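Local coordinates for luciferase-like monooxygenase (Streptomyces bottropensis, PDB 4US5), which probably acts as a flavin-dependent monooxygenase of the bacterial luciferase family, inserting an atom of molecular oxygen into its substrate, at residues B[8-13]-B[311-316]; B[28-33]-B[321-326]. All blocks are in the same frame, centred on the assembly; numbering follows the deposited sequence.

Contact 1. Residues B[8-13]-B[311-316]; sequences SVVEQA and GVVSMI. With NA (sodium ion), chain R; NA (sodium ion), chain M; NA (sodium ion), chain L.
Strands 8-11 and 311-313 run parallel, their short axes 43° apart, and are joined by two backbone bonds, from Val312 N to Ser8 O (2.8 Å) and from Val10 N to Val312 O (3.2 Å). This pairing of the first and last strands closes the barrel, the TIM-barrel architecture of the luciferase-like monooxygenases. Past Val10 the chains diverge, and the Val10 carbonyl receives a CA-H...O contact from Val313 CA. Val10 packs against Val313, its CB 3.7 Å from Val313 CG2, while its CG2 methyl, anti to the carbonyl carbon, lies against the CA of Gly311.

Beyond the strand ends, the side chain of Gln12 bridges the gap. With CG between backbone N and carbonyl carbon (chi1 81°) and a second bend at chi2, its amide turns to Ser314. NE2 of Gln12 donates to Ser314 O at 3.0 Å in a fairly straight bond (163° at the hydrogen); the acceptor lies nearly in the amide plane and also binds a second sodium ion. The methyl end of selenomethionine Met315 crosses the same amide, CE 3.5 Å from Gln12 NE2. The amide's two ends thus do different work: NE2 ties down the loop after strand 311-313, whereas OE1 coordinates a sodium ion. Gln12 OE1 at 2.6 Å and the backbone Val10 O at 2.7 Å are two ligands of that ion, whose site also includes Ser314.

Contact 2. Residues B[28-33]-B[321-326]; sequences SIELAR and DRLRSY
Leu31 of helix 28-33 packs against Arg322, Leu323 and Tyr326 of helix 321-326. Its CB points toward the other helix, and CG, anti to the backbone N (chi1 178°), carries the fork outward so that the two methyls meet different groups. Leu31 CD1 sits over one face of the Tyr326 ring in a CH-pi contact, 4.0 Å from the ring centroid and 25° off its normal, displaced toward Tyr326 CG and CD1. Leu31 CD1 also touches Leu323 CD2 at 3.9 Å. Leu31 CD2 lies over the centre of the Arg322 guanidinium, 3.6 Å from Arg322 CZ, an apolar cover on one face of a charged group whose NH2 makes a salt bridge to Glu11 and whose NE is hydrogen-bonded to Ser314.

Both helices pack on the outside of the TIM barrel, nearly parallel at 22° with their short axes 10.8 Å apart, and Leu31 also reaches Phe43 and Val9 on the strands beneath. The extended chain of Arg322 runs across Leu31 at about a right angle. Toward the outer side, Leu323 CD1 rests against the carboxylate of Glu30, 3.6 Å from Glu30 OE2, while Glu30 OE1 is hydrogen-bonded to Gln319 one turn earlier along the partner helix.

From the N terminus the chain passes through strand 6-11 and then helix 21-38, giving the first segments of contacts 1 and 2; some 270 residues later strand 309-313 and helix 319-332 supply the second segments in the same order. The two closures therefore cross rather than nest. Contact 1 closes its loop of 297 residues in the strand layer, and contact 2 closes one of 287 in the helix layer outside. Glu11 couples the layers: Glu11 OE1 makes a salt bridge to Arg322 NH2 at 2.7 Å, and OE2 probably a hydrogen bond to Ser28 OG. Tyr326 OH bonds to Val312 O, tying the last helix to the last strand.

Contact 1. Residues B[8-13]-B[311-316]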
loop_
_atom_site.group_PDB
_atom_site.type_symbol
_atom_site.label_atom_id
_atom_site.label_comp_id
_atom_site.label_asym_id
_atom_site.label_seq_id
_atom_site.Cartn_x
_atom_site.Cartn_y
_atom_site.Cartn_z
ATOM N N SER B 8 12.261 19.735 1.068
ATOM C CA SER B 8 11.557 18.486 0.901
ATOM C C SER B 8 10.125 18.810 0.425
ATOM O O SER B 8 9.733 19.994 0.318
ATOM C CB SER B 8 11.509 17.712 2.196
ATOM O OG SER B 8 12.785 17.161 2.462
ATOM N N VAL B 9 9.381 17.776 0.035
ATOM C CA VAL B 9 8.021 17.952 -0.527
ATOM C C VAL B 9 7.041 17.188 0.365
ATOM O O VAL B 9 7.332 16.081 0.778
ATOM C CB VAL B 9 7.884 17.408 -1.966
ATOM C CG1 VAL B 9 6.485 17.622 -2.486
ATOM C CG2 VAL B 9 8.922 18.005 -2.901
ATOM N N VAL B 10 5.935 17.841 0.717
ATOM C CA VAL B 10 4.809 17.206 1.383
ATOM C C VAL B 10 3.627 17.341 0.448
ATOM O O VAL B 10 3.214 18.464 0.100
ATOM C CB VAL B 10 4.547 17.844 2.773
ATOM C CG1 VAL B 10 3.389 17.173 3.474
ATOM C CG2 VAL B 10 5.806 17.755 3.640
ATOM N N GLU B 11 3.099 16.197 0.017
ATOM C CA GLU B 11 2.143 16.112 -1.039
ATOM C C GLU B 11 0.809 15.576 -0.501
ATOM O O GLU B 11 0.709 14.419 -0.108
ATOM C CB GLU B 11 2.686 15.191 -2.142
ATOM C CG GLU B 11 1.642 14.695 -3.178
ATOM C CD GLU B 11 1.099 15.797 -4.064
ATOM O OE1 GLU B 11 0.572 16.807 -3.551
ATOM O OE2 GLU B 11 1.198 15.659 -5.303
ATOM N N GLN B 12 -0.211 16.424 -0.506
ATOM C CA GLN B 12 -1.561 15.989 -0.151
ATOM C C GLN B 12 -2.412 15.625 -1.382
ATOM O O GLN B 12 -3.508 15.106 -1.255
ATOM C CB GLN B 12 -2.224 17.046 0.727
ATOM C CG GLN B 12 -2.807 18.229 0.004
ATOM C CD GLN B 12 -1.801 19.242 -0.514
ATOM O OE1 GLN B 12 -0.660 18.921 -0.866
ATOM N NE2 GLN B 12 -2.269 20.458 -0.687
ATOM N N ALA B 13 -1.838 15.832 -2.569
ATOM C CA ALA B 13 -2.493 15.460 -3.838
ATOM C C ALA B 13 -3.850 16.140 -4.022
ATOM O O ALA B 13 -4.887 15.486 -4.116
ATOM C CB ALA B 13 -2.604 13.964 -3.971
ATOM N N GLY B 311 9.560 21.283 4.650
ATOM C CA GLY B 311 8.603 20.413 3.941
ATOM C C GLY B 311 7.580 21.261 3.163
ATOM O O GLY B 311 6.698 21.904 3.736
ATOM N N VAL B 312 7.740 21.312 1.861
ATOM C CA VAL B 312 7.053 22.309 1.054
ATOM C C VAL B 312 5.780 21.762 0.492
ATOM O O VAL B 312 5.786 20.840 -0.376
ATOM C CB VAL B 312 7.930 22.839 -0.088
ATOM C CG1 VAL B 312 7.188 23.856 -0.939
ATOM C CG2 VAL B 312 9.236 23.447 0.470
ATOM N N VAL B 313 4.694 22.355 0.943
ATOM C CA VAL B 313 3.342 21.987 0.576
ATOM C C VAL B 313 2.888 23.041 -0.439
ATOM O O VAL B 313 3.311 24.218 -0.386
ATOM C CB VAL B 313 2.413 22.043 1.819
ATOM C CG1 VAL B 313 0.990 21.693 1.485
ATOM C CG2 VAL B 313 2.927 21.132 2.920
ATOM N N SER B 314 2.011 22.638 -1.352
ATOM C CA SER B 314 1.438 23.563 -2.304
ATOM C C SER B 314 -0.061 23.304 -2.541
ATOM O O SER B 314 -0.545 22.168 -2.430
ATOM C CB SER B 314 2.231 23.536 -3.604
ATOM O OG SER B 314 2.301 22.209 -4.137
HETATM N N MSE B 315 -0.784 24.379 -2.850
HETATM C CA MSE B 315 -2.202 24.316 -3.201
HETATM C C MSE B 315 -2.344 25.116 -4.473
HETATM O O MSE B 315 -2.906 26.196 -4.472
HETATM C CB MSE B 315 -3.036 24.908 -2.084
HETATM C CG MSE B 315 -3.300 23.912 -0.957
HETATM SE SE MSE B 315 -1.792 23.854 0.272
HETATM C CE MSE B 315 -2.625 22.919 1.783
ATOM N N ILE B 316 -1.819 24.570 -5.573
ATOM C CA ILE B 316 -1.702 25.267 -6.835
ATOM C C ILE B 316 -2.564 24.525 -7.865
ATOM O O ILE B 316 -2.512 23.294 -7.968
ATOM C CB ILE B 316 -0.227 25.344 -7.282
ATOM C CG1 ILE B 316 0.556 26.288 -6.345
ATOM C CG2 ILE B 316 -0.110 25.810 -8.706
ATOM C CD1 ILE B 316 2.063 26.321 -6.558
HETATM NA NA NA R . 1.652 19.773 -1.626
HETATM NA NA NA M . -0.586 21.988 -5.355
HETATM NA NA NA L . -0.969 15.925 -7.056
HETATM O O HOH W 1 -1.693 20.692 -7.400
HETATM O O HOH W 2 -2.734 18.126 -7.780
#

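Contact 2. Residues B[28-33]-B[321-326]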
loop_
_atom_site.group_PDB
_atom_site.type_symbol
_atom_site.label_atom_id
_atom_site.label_comp_id
_atom_site.label_asym_id
_atom_site.label_seq_id
_atom_site.Cartn_x
_atom_site.Cartn_y
_atom_site.Cartn_z
ATOM N N SER B 28 1.416 13.745 -8.839
ATOM C CA SER B 28 2.276 13.472 -7.658
ATOM C C SER B 28 3.503 12.782 -8.059
ATOM O O SER B 28 4.619 13.117 -7.633
ATOM C CB SER B 28 1.538 12.604 -6.620
ATOM O OG SER B 28 0.456 13.309 -6.067
ATOM N N ILE B 29 3.344 11.804 -8.933
ATOM C CA ILE B 29 4.499 11.082 -9.454
ATOM C C ILE B 29 5.461 11.978 -10.238
ATOM O O ILE B 29 6.684 11.921 -10.040
ATOM C CB ILE B 29 4.012 9.906 -10.345
ATOM C CG1 ILE B 29 3.239 8.915 -9.488
ATOM C CG2 ILE B 29 5.174 9.222 -11.037
ATOM C CD1 ILE B 29 2.421 7.896 -10.279
ATOM N N GLU B 30 4.902 12.831 -11.092
ATOM C CA GLU B 30 5.679 13.781 -11.848
ATOM C C GLU B 30 6.457 14.746 -10.937
ATOM O O GLU B 30 7.672 14.998 -11.132
ATOM C CB GLU B 30 4.781 14.616 -12.753
ATOM C CG GLU B 30 5.599 15.409 -13.762
ATOM C CD GLU B 30 4.772 16.177 -14.784
ATOM O OE1 GLU B 30 3.523 16.316 -14.604
ATOM O OE2 GLU B 30 5.410 16.676 -15.767
ATOM N N LEU B 31 5.799 15.216 -9.906
ATOM C CA LEU B 31 6.457 16.110 -8.944
ATOM C C LEU B 31 7.553 15.391 -8.193
ATOM O O LEU B 31 8.638 15.946 -7.974
ATOM C CB LEU B 31 5.450 16.734 -7.999
ATOM C CG LEU B 31 6.019 17.640 -6.924
ATOM C CD1 LEU B 31 6.767 18.819 -7.522
ATOM C CD2 LEU B 31 4.898 18.116 -6.000
ATOM N N ALA B 32 7.315 14.143 -7.803
ATOM C CA ALA B 32 8.327 13.372 -7.109
ATOM C C ALA B 32 9.583 13.115 -7.974
ATOM O O ALA B 32 10.679 13.202 -7.487
ATOM C CB ALA B 32 7.759 12.052 -6.640
ATOM N N ARG B 33 9.381 12.793 -9.246
ATOM C CA ARG B 33 10.508 12.619 -10.172
ATOM C C ARG B 33 11.314 13.926 -10.296
ATOM O O ARG B 33 12.548 13.923 -10.220
ATOM C CB ARG B 33 10.010 12.190 -11.540
ATOM C CG ARG B 33 9.486 10.765 -11.629
ATOM C CD ARG B 33 9.135 10.559 -13.110
ATOM N NE ARG B 33 8.449 9.327 -13.428
ATOM C CZ ARG B 33 7.224 9.266 -13.928
ATOM N NH1 ARG B 33 6.517 10.376 -14.126
ATOM N NH2 ARG B 33 6.699 8.084 -14.206
ATOM N N ASP B 321 2.300 25.566 -13.314
ATOM C CA ASP B 321 2.619 26.556 -12.293
ATOM C C ASP B 321 3.274 25.875 -11.069
ATOM O O ASP B 321 4.174 26.426 -10.431
ATOM C CB ASP B 321 1.360 27.309 -11.850
ATOM C CG ASP B 321 0.833 28.257 -12.920
ATOM O OD1 ASP B 321 1.611 28.588 -13.855
ATOM O OD2 ASP B 321 -0.339 28.650 -12.800
ATOM N N ARG B 322 2.770 24.713 -10.711
ATOM C CA ARG B 322 3.256 24.028 -9.545
ATOM C C ARG B 322 4.692 23.556 -9.707
ATOM O O ARG B 322 5.523 23.760 -8.838
ATOM C CB ARG B 322 2.359 22.848 -9.237
ATOM C CG ARG B 322 2.661 22.220 -7.894
ATOM C CD ARG B 322 1.976 20.872 -7.738
ATOM N NE ARG B 322 1.892 20.533 -6.331
ATOM C CZ ARG B 322 1.496 19.340 -5.874
ATOM N NH1 ARG B 322 1.158 18.376 -6.706
ATOM N NH2 ARG B 322 1.425 19.143 -4.570
ATOM N N LEU B 323 4.983 22.874 -10.818
ATOM C CA LEU B 323 6.324 22.433 -11.089
ATOM C C LEU B 323 7.312 23.608 -11.117
ATOM O O LEU B 323 8.398 23.527 -10.535
ATOM C CB LEU B 323 6.388 21.646 -12.412
ATOM C CG LEU B 323 5.626 20.335 -12.413
ATOM C CD1 LEU B 323 5.646 19.692 -13.770
ATOM C CD2 LEU B 323 6.145 19.363 -11.367
ATOM N N ARG B 324 6.875 24.716 -11.699
ATOM C CA ARG B 324 7.678 25.947 -11.712
ATOM C C ARG B 324 8.048 26.397 -10.304
ATOM O O ARG B 324 9.202 26.771 -10.045
ATOM C CB ARG B 324 6.992 27.124 -12.474
ATOM C CG ARG B 324 7.367 27.188 -13.957
ATOM C CD ARG B 324 6.876 28.419 -14.698
ATOM N NE ARG B 324 5.431 28.455 -14.796
ATOM C CZ ARG B 324 4.725 27.909 -15.790
ATOM N NH1 ARG B 324 5.337 27.312 -16.813
ATOM N NH2 ARG B 324 3.407 28.004 -15.786
ATOM N N SER B 325 7.059 26.406 -9.422
ATOM C CA SER B 325 7.277 26.816 -8.032
ATOM C C SER B 325 8.377 25.999 -7.387
ATOM O O SER B 325 9.334 26.551 -6.827
ATOM C CB SER B 325 5.949 26.765 -7.234
ATOM O OG SER B 325 6.131 27.248 -5.897
ATOM N N TYR B 326 8.328 24.662 -7.541
ATOM C CA TYR B 326 9.322 23.826 -6.961
ATOM C C TYR B 326 10.700 23.947 -7.620
ATOM O O TYR B 326 11.713 23.790 -6.955
ATOM C CB TYR B 326 8.837 22.335 -6.913
ATOM C CG TYR B 326 7.811 22.085 -5.846
ATOM C CD1 TYR B 326 6.467 22.245 -6.098
ATOM C CD2 TYR B 326 8.182 21.659 -4.562
ATOM C CE1 TYR B 326 5.501 22.019 -5.111
ATOM C CE2 TYR B 326 7.216 21.441 -3.574
ATOM C CZ TYR B 326 5.886 21.628 -3.859
ATOM O OH TYR B 326 4.913 21.346 -2.875
#